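Local coordinates for protein monoglyceride lipase (Saccharomyces cerevisiae, PDB 4ZWN) that hydrolyses monoacylglycerols to glycerol and free fatty acids, preferring monounsaturated ones, and also breaks down fatty acid ethyl esters, at residues Y153-K158 with N251-K256; Y114-D119 with M240-K245. The protein carries 2 engineered substitutions. One frame throughout, in Å; residues are numbered along the deposited sequence.

Contact 1: residues Y153-K158 with N251-K256; sequences YACQGK and NNYIQK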
loop_
_atom_site.group_PDB
_atom_site.type_symbol
_atom_site.label_atom_id
_atom_site.label_comp_id
_atom_site.label_asym_id
_atom_site.label_seq_id
_atom_site.Cartn_x
_atom_site.Cartn_y
_atom_site.Cartn_z
ATOM N N TYR A 153 -10.437 -1.429 -4.332
ATOM C CA TYR A 153 -11.080 -2.584 -3.715
ATOM C C TYR A 153 -12.351 -2.152 -2.997
ATOM O O TYR A 153 -13.348 -2.873 -2.995
ATOM C CB TYR A 153 -10.139 -3.297 -2.740
ATOM C CG TYR A 153 -10.696 -4.619 -2.247
ATOM C CD1 TYR A 153 -10.461 -5.798 -2.947
ATOM C CD2 TYR A 153 -11.471 -4.685 -1.094
ATOM C CE1 TYR A 153 -10.975 -7.009 -2.504
ATOM C CE2 TYR A 153 -11.989 -5.889 -0.645
ATOM C CZ TYR A 153 -11.740 -7.046 -1.353
ATOM O OH TYR A 153 -12.255 -8.243 -0.909
ATOM N N ALA A 154 -12.315 -0.961 -2.404
ATOM C CA ALA A 154 -13.485 -0.395 -1.742
ATOM C C ALA A 154 -14.647 -0.177 -2.717
ATOM O O ALA A 154 -15.798 -0.061 -2.302
ATOM C CB ALA A 154 -13.119 0.914 -1.059
ATOM N N CYS A 155 -14.342 -0.124 -4.011
ATOM C CA CYS A 155 -15.368 0.076 -5.027
ATOM C C CYS A 155 -15.763 -1.227 -5.719
ATOM O O CYS A 155 -16.901 -1.379 -6.163
ATOM C CB CYS A 155 -14.893 1.085 -6.074
ATOM S SG CYS A 155 -14.489 2.722 -5.422
ATOM N N GLN A 156 -14.826 -2.166 -5.803
ATOM C CA GLN A 156 -15.019 -3.348 -6.636
ATOM C C GLN A 156 -14.802 -4.671 -5.904
ATOM O O GLN A 156 -15.090 -5.734 -6.453
ATOM C CB GLN A 156 -14.081 -3.287 -7.842
ATOM C CG GLN A 156 -12.629 -3.572 -7.508
ATOM C CD GLN A 156 -11.718 -3.414 -8.705
ATOM O OE1 GLN A 156 -11.467 -2.302 -9.164
ATOM N NE2 GLN A 156 -11.223 -4.531 -9.222
ATOM N N GLY A 157 -14.295 -4.608 -4.678
ATOM C CA GLY A 157 -13.974 -5.807 -3.924
ATOM C C GLY A 157 -15.170 -6.691 -3.618
ATOM O O GLY A 157 -16.267 -6.200 -3.351
ATOM N N LYS A 158 -14.955 -8.002 -3.657
ATOM C CA LYS A 158 -16.011 -8.960 -3.354
ATOM C C LYS A 158 -16.477 -8.835 -1.913
ATOM O O LYS A 158 -17.643 -9.074 -1.601
ATOM C CB LYS A 158 -15.535 -10.384 -3.617
ATOM C CG LYS A 158 -16.117 -11.013 -4.864
ATOM C CD LYS A 158 -15.588 -12.422 -5.031
ATOM C CE LYS A 158 -15.863 -13.251 -3.788
ATOM N NZ LYS A 158 -15.081 -14.517 -3.785
ATOM N N ASN A 251 -18.825 9.081 -15.041
ATOM C CA ASN A 251 -20.188 8.706 -14.671
ATOM C C ASN A 251 -20.327 8.339 -13.200
ATOM O O ASN A 251 -21.008 7.374 -12.856
ATOM C CB ASN A 251 -20.682 7.553 -15.547
ATOM C CG ASN A 251 -20.951 7.986 -16.972
ATOM O OD1 ASN A 251 -20.328 7.493 -17.913
ATOM N ND2 ASN A 251 -21.877 8.926 -17.140
ATOM N N ASN A 252 -19.676 9.125 -12.346
ATOM C CA ASN A 252 -19.752 8.961 -10.900
ATOM C C ASN A 252 -19.481 7.537 -10.439
ATOM O O ASN A 252 -20.232 6.981 -9.633
ATOM C CB ASN A 252 -21.118 9.416 -10.384
ATOM C CG ASN A 252 -21.244 10.917 -10.350
ATOM O OD1 ASN A 252 -20.246 11.622 -10.464
ATOM N ND2 ASN A 252 -22.465 11.415 -10.183
ATOM N N TYR A 253 -18.403 6.954 -10.956
ATOM C CA TYR A 253 -18.021 5.599 -10.591
ATOM C C TYR A 253 -17.851 5.451 -9.084
ATOM O O TYR A 253 -18.294 4.466 -8.491
ATOM C CB TYR A 253 -16.729 5.201 -11.299
ATOM C CG TYR A 253 -16.212 3.849 -10.879
ATOM C CD1 TYR A 253 -16.750 2.686 -11.409
ATOM C CD2 TYR A 253 -15.184 3.734 -9.951
ATOM C CE1 TYR A 253 -16.283 1.443 -11.024
ATOM C CE2 TYR A 253 -14.707 2.496 -9.562
ATOM C CZ TYR A 253 -15.260 1.354 -10.102
ATOM O OH TYR A 253 -14.788 0.120 -9.718
ATOM N N ILE A 254 -17.209 6.439 -8.470
ATOM C CA ILE A 254 -16.931 6.389 -7.045
ATOM C C ILE A 254 -18.215 6.466 -6.226
ATOM O O ILE A 254 -18.443 5.636 -5.348
ATOM C CB ILE A 254 -15.974 7.522 -6.625
ATOM C CG1 ILE A 254 -14.652 7.393 -7.389
ATOM C CG2 ILE A 254 -15.740 7.490 -5.121
ATOM C CD1 ILE A 254 -13.635 8.455 -7.057
ATOM N N GLN A 255 -19.059 7.451 -6.528
ATOM C CA GLN A 255 -20.311 7.636 -5.798
ATOM C C GLN A 255 -21.210 6.403 -5.865
ATOM O O GLN A 255 -21.908 6.085 -4.906
ATOM C CB GLN A 255 -21.078 8.850 -6.333
ATOM C CG GLN A 255 -20.423 10.191 -6.062
ATOM C CD GLN A 255 -19.456 10.601 -7.149
ATOM O OE1 GLN A 255 -18.963 9.764 -7.907
ATOM N NE2 GLN A 255 -19.179 11.897 -7.236
ATOM N N LYS A 256 -21.187 5.712 -6.999
ATOM C CA LYS A 256 -22.092 4.591 -7.228
ATOM C C LYS A 256 -21.598 3.273 -6.640
ATOM O O LYS A 256 -22.401 2.445 -6.212
ATOM C CB LYS A 256 -22.339 4.409 -8.728
ATOM C CG LYS A 256 -23.130 5.531 -9.379
ATOM C CD LYS A 256 -23.303 5.270 -10.868
ATOM C CE LYS A 256 -23.966 6.445 -11.567
ATOM N NZ LYS A 256 -24.120 6.185 -13.023
HETATM O O HOH W 1 -12.559 -0.131 -8.773
#
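Cys155, in the last turn of helix 145-156, meets the phenol end of Tyr253, in the first turn of helix 253-257, and this pair is the tight part of the contact. Cys155 CB lies 3.8 Å from Tyr253 CE2 and stays close to the hydroxyl as well. The sulfur is set farther back: Cys155 SG is 5.2 Å from the centroid of the Tyr253 ring, 56° off its normal, an oblique sulfur-aromatic contact. Tyr253 reaches this far because its CG stands anti to the backbone N (chi1 175°), which carries the ring outward from its own helix. Phe258 also packs on Cys155, and Ile254 touches Phe283 and Pro288.

Toward the partly exposed side the fit slackens. The nearest approach of the Gln156 side chain is its CB, 4.0 Å from Tyr253 OH, and the amide plane stands almost square to the ring, 85° away. No direct hydrogen bond joins the two segments. A water lies between Gln156 OE1 and Tyr253 OH, but both of its distances are short enough to make this bridge doubtful in detail.

Just past these two residues the first helix ends, and Gly157 is the first to leave helical geometry. Ala154, one residue before Cys155, is backbone hydrogen-bonded to Ala259, which lies just beyond helix 253-257 on the way to strand 264-269. This is helix-end packing in an alpha/beta hydrolase fold, between the helix that follows the nucleophile elbow and the short helix before a later strand of the central sheet.

Contact 2: residues Y114-D119 with M240-K245; sequences YHVFND and MQRGAK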
loop_
_atom_site.group_PDB
_atom_site.type_symbol
_atom_site.label_atom_id
_atom_site.label_comp_id
_atom_site.label_asym_id
_atom_site.label_seq_id
_atom_site.Cartn_x
_atom_site.Cartn_y
_atom_site.Cartn_z
ATOM N N TYR A 114 -6.190 -8.474 -13.508
ATOM C CA TYR A 114 -6.901 -9.658 -13.033
ATOM C C TYR A 114 -6.210 -10.283 -11.824
ATOM O O TYR A 114 -6.833 -10.477 -10.782
ATOM C CB TYR A 114 -7.035 -10.702 -14.147
ATOM C CG TYR A 114 -7.561 -12.030 -13.649
ATOM C CD1 TYR A 114 -8.913 -12.211 -13.382
ATOM C CD2 TYR A 114 -6.701 -13.102 -13.431
ATOM C CE1 TYR A 114 -9.395 -13.423 -12.915
ATOM C CE2 TYR A 114 -7.174 -14.315 -12.963
ATOM C CZ TYR A 114 -8.521 -14.470 -12.709
ATOM O OH TYR A 114 -8.993 -15.678 -12.245
ATOM N N HIS A 115 -4.925 -10.593 -11.967
ATOM C CA HIS A 115 -4.176 -11.255 -10.902
ATOM C C HIS A 115 -4.065 -10.396 -9.653
ATOM O O HIS A 115 -4.105 -10.914 -8.537
ATOM C CB HIS A 115 -2.773 -11.637 -11.378
ATOM C CG HIS A 115 -2.745 -12.837 -12.270
ATOM N ND1 HIS A 115 -2.792 -12.743 -13.644
ATOM C CD2 HIS A 115 -2.680 -14.157 -11.983
ATOM C CE1 HIS A 115 -2.754 -13.956 -14.166
ATOM N NE2 HIS A 115 -2.686 -14.832 -13.179
ATOM N N VAL A 116 -3.911 -9.089 -9.849
ATOM C CA VAL A 116 -3.766 -8.154 -8.742
ATOM C C VAL A 116 -4.921 -8.300 -7.752
ATOM O O VAL A 116 -4.706 -8.437 -6.547
ATOM C CB VAL A 116 -3.689 -6.695 -9.243
ATOM C CG1 VAL A 116 -3.952 -5.718 -8.106
ATOM C CG2 VAL A 116 -2.333 -6.425 -9.883
ATOM N N PHE A 117 -6.144 -8.306 -8.270
ATOM C CA PHE A 117 -7.315 -8.373 -7.409
ATOM C C PHE A 117 -7.696 -9.801 -7.047
ATOM O O PHE A 117 -8.175 -10.050 -5.943
ATOM C CB PHE A 117 -8.491 -7.652 -8.066
ATOM C CG PHE A 117 -8.408 -6.159 -7.947
ATOM C CD1 PHE A 117 -8.854 -5.518 -6.802
ATOM C CD2 PHE A 117 -7.857 -5.398 -8.962
ATOM C CE1 PHE A 117 -8.765 -4.145 -6.680
ATOM C CE2 PHE A 117 -7.767 -4.023 -8.846
ATOM C CZ PHE A 117 -8.222 -3.396 -7.703
ATOM N N ASN A 118 -7.472 -10.736 -7.963
ATOM C CA ASN A 118 -7.761 -12.138 -7.684
ATOM C C ASN A 118 -6.888 -12.670 -6.554
ATOM O O ASN A 118 -7.366 -13.399 -5.683
ATOM C CB ASN A 118 -7.568 -12.994 -8.933
ATOM C CG ASN A 118 -8.083 -14.410 -8.748
ATOM O OD1 ASN A 118 -9.209 -14.617 -8.295
ATOM N ND2 ASN A 118 -7.256 -15.392 -9.087
ATOM N N ASP A 119 -5.608 -12.305 -6.570
ATOM C CA ASP A 119 -4.705 -12.665 -5.484
ATOM C C ASP A 119 -5.144 -11.988 -4.196
ATOM O O ASP A 119 -5.091 -12.584 -3.122
ATOM C CB ASP A 119 -3.261 -12.272 -5.807
ATOM C CG ASP A 119 -2.695 -13.032 -6.990
ATOM O OD1 ASP A 119 -3.217 -14.120 -7.313
ATOM O OD2 ASP A 119 -1.722 -12.538 -7.596
ATOM N N MET A 240 -1.415 2.231 -13.526
ATOM C CA MET A 240 -1.510 3.621 -13.961
ATOM C C MET A 240 -2.958 3.937 -14.303
ATOM O O MET A 240 -3.489 4.973 -13.900
ATOM C CB MET A 240 -0.603 3.894 -15.163
ATOM C CG MET A 240 0.875 4.004 -14.821
ATOM S SD MET A 240 1.282 5.511 -13.930
ATOM C CE MET A 240 0.839 6.743 -15.153
ATOM N N GLN A 241 -3.591 3.028 -15.039
ATOM C CA GLN A 241 -4.986 3.186 -15.436
ATOM C C GLN A 241 -5.899 3.083 -14.225
ATOM O O GLN A 241 -6.904 3.790 -14.125
ATOM C CB GLN A 241 -5.370 2.135 -16.478
ATOM C CG GLN A 241 -6.819 2.206 -16.925
ATOM C CD GLN A 241 -7.136 1.203 -18.014
ATOM O OE1 GLN A 241 -7.049 -0.008 -17.807
ATOM N NE2 GLN A 241 -7.498 1.704 -19.190
ATOM N N ARG A 242 -5.528 2.193 -13.312
ATOM C CA ARG A 242 -6.243 1.983 -12.059
ATOM C C ARG A 242 -6.511 3.301 -11.347
ATOM O O ARG A 242 -7.647 3.598 -10.976
ATOM C CB ARG A 242 -5.439 1.050 -11.151
ATOM C CG ARG A 242 -6.255 0.313 -10.121
ATOM C CD ARG A 242 -5.913 -1.164 -10.140
ATOM N NE ARG A 242 -4.526 -1.414 -9.769
ATOM C CZ ARG A 242 -3.749 -2.327 -10.346
ATOM N NH1 ARG A 242 -4.216 -3.076 -11.334
ATOM N NH2 ARG A 242 -2.500 -2.491 -9.935
ATOM N N GLY A 243 -5.455 4.092 -11.173
ATOM C CA GLY A 243 -5.558 5.375 -10.498
ATOM C C GLY A 243 -6.238 6.444 -11.330
ATOM O O GLY A 243 -6.998 7.258 -10.804
ATOM N N ALA A 244 -5.961 6.446 -12.630
ATOM C CA ALA A 244 -6.560 7.415 -13.539
ATOM C C ALA A 244 -8.075 7.271 -13.569
ATOM O O ALA A 244 -8.800 8.256 -13.717
ATOM C CB ALA A 244 -5.987 7.256 -14.940
ATOM N N LYS A 245 -8.545 6.033 -13.432
ATOM C CA LYS A 245 -9.974 5.747 -13.421
ATOM C C LYS A 245 -10.647 6.461 -12.258
ATOM O O LYS A 245 -11.753 6.989 -12.391
ATOM C CB LYS A 245 -10.222 4.238 -13.332
ATOM C CG LYS A 245 -11.689 3.860 -13.151
ATOM C CD LYS A 245 -11.863 2.353 -13.047
ATOM C CE LYS A 245 -11.006 1.783 -11.926
ATOM N NZ LYS A 245 -11.051 0.295 -11.882
#
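Arg242 passes the Phe117 ring the other way, its guanidinium turned 87° from the phenyl plane. The touching atom is Arg242 CD, which comes in at the ring's edge, 3.6 Å from Phe117 CE2. Val116 and Arg242 approach each other head-on from their two helices, and the valine puts CG1 over the outer part of one guanidinium face, 3.9 Å from the plane of that group. Its other methyl, CG2, is 3.9 Å from Arg242 NH2. Thus the phenyl edge meets the aliphatic part of the arginine and the two methyls of the valine meet the guanidinium. The contact joins helix 113-134 of the alpha/beta hydrolase core to helix 233-248, from the long, mostly helical segment between strands 165-169 and 264-269, and the side chain of Arg242 lies about 10 Å from that of Ser144, the inferred nucleophile on the GXSXG motif. The arginine chain bends at chi2 (131°) and again at chi3, which swings the guanidinium onto Val116. Its charge is met by Glu113, one turn before Phe117, in a salt bridge through NH1. Helix 145-156 fills in beside them, with Ile149 against Val116 and Asn152 against Phe117.

Overall arrangement
From the N terminus the chain first supplies 114-119, on helix 113-134, then runs through strand 138-143 and the nucleophile elbow to 153-158 at the end of helix 145-156. It continues by strand 165-169 and several helices to 240-245, where contact 2 closes its loop; a short turn later 251-256 closes contact 1. The segments alternate, so the two loops cross. Their centres are 13 Å apart, and they meet where Gln156 NE2 packs 3.5 Å from Phe117 CD2. Together they tie the two successive helices 113-134 and 145-156 to the consecutive helices 233-248 and 253-257 that lead into strand 264-269.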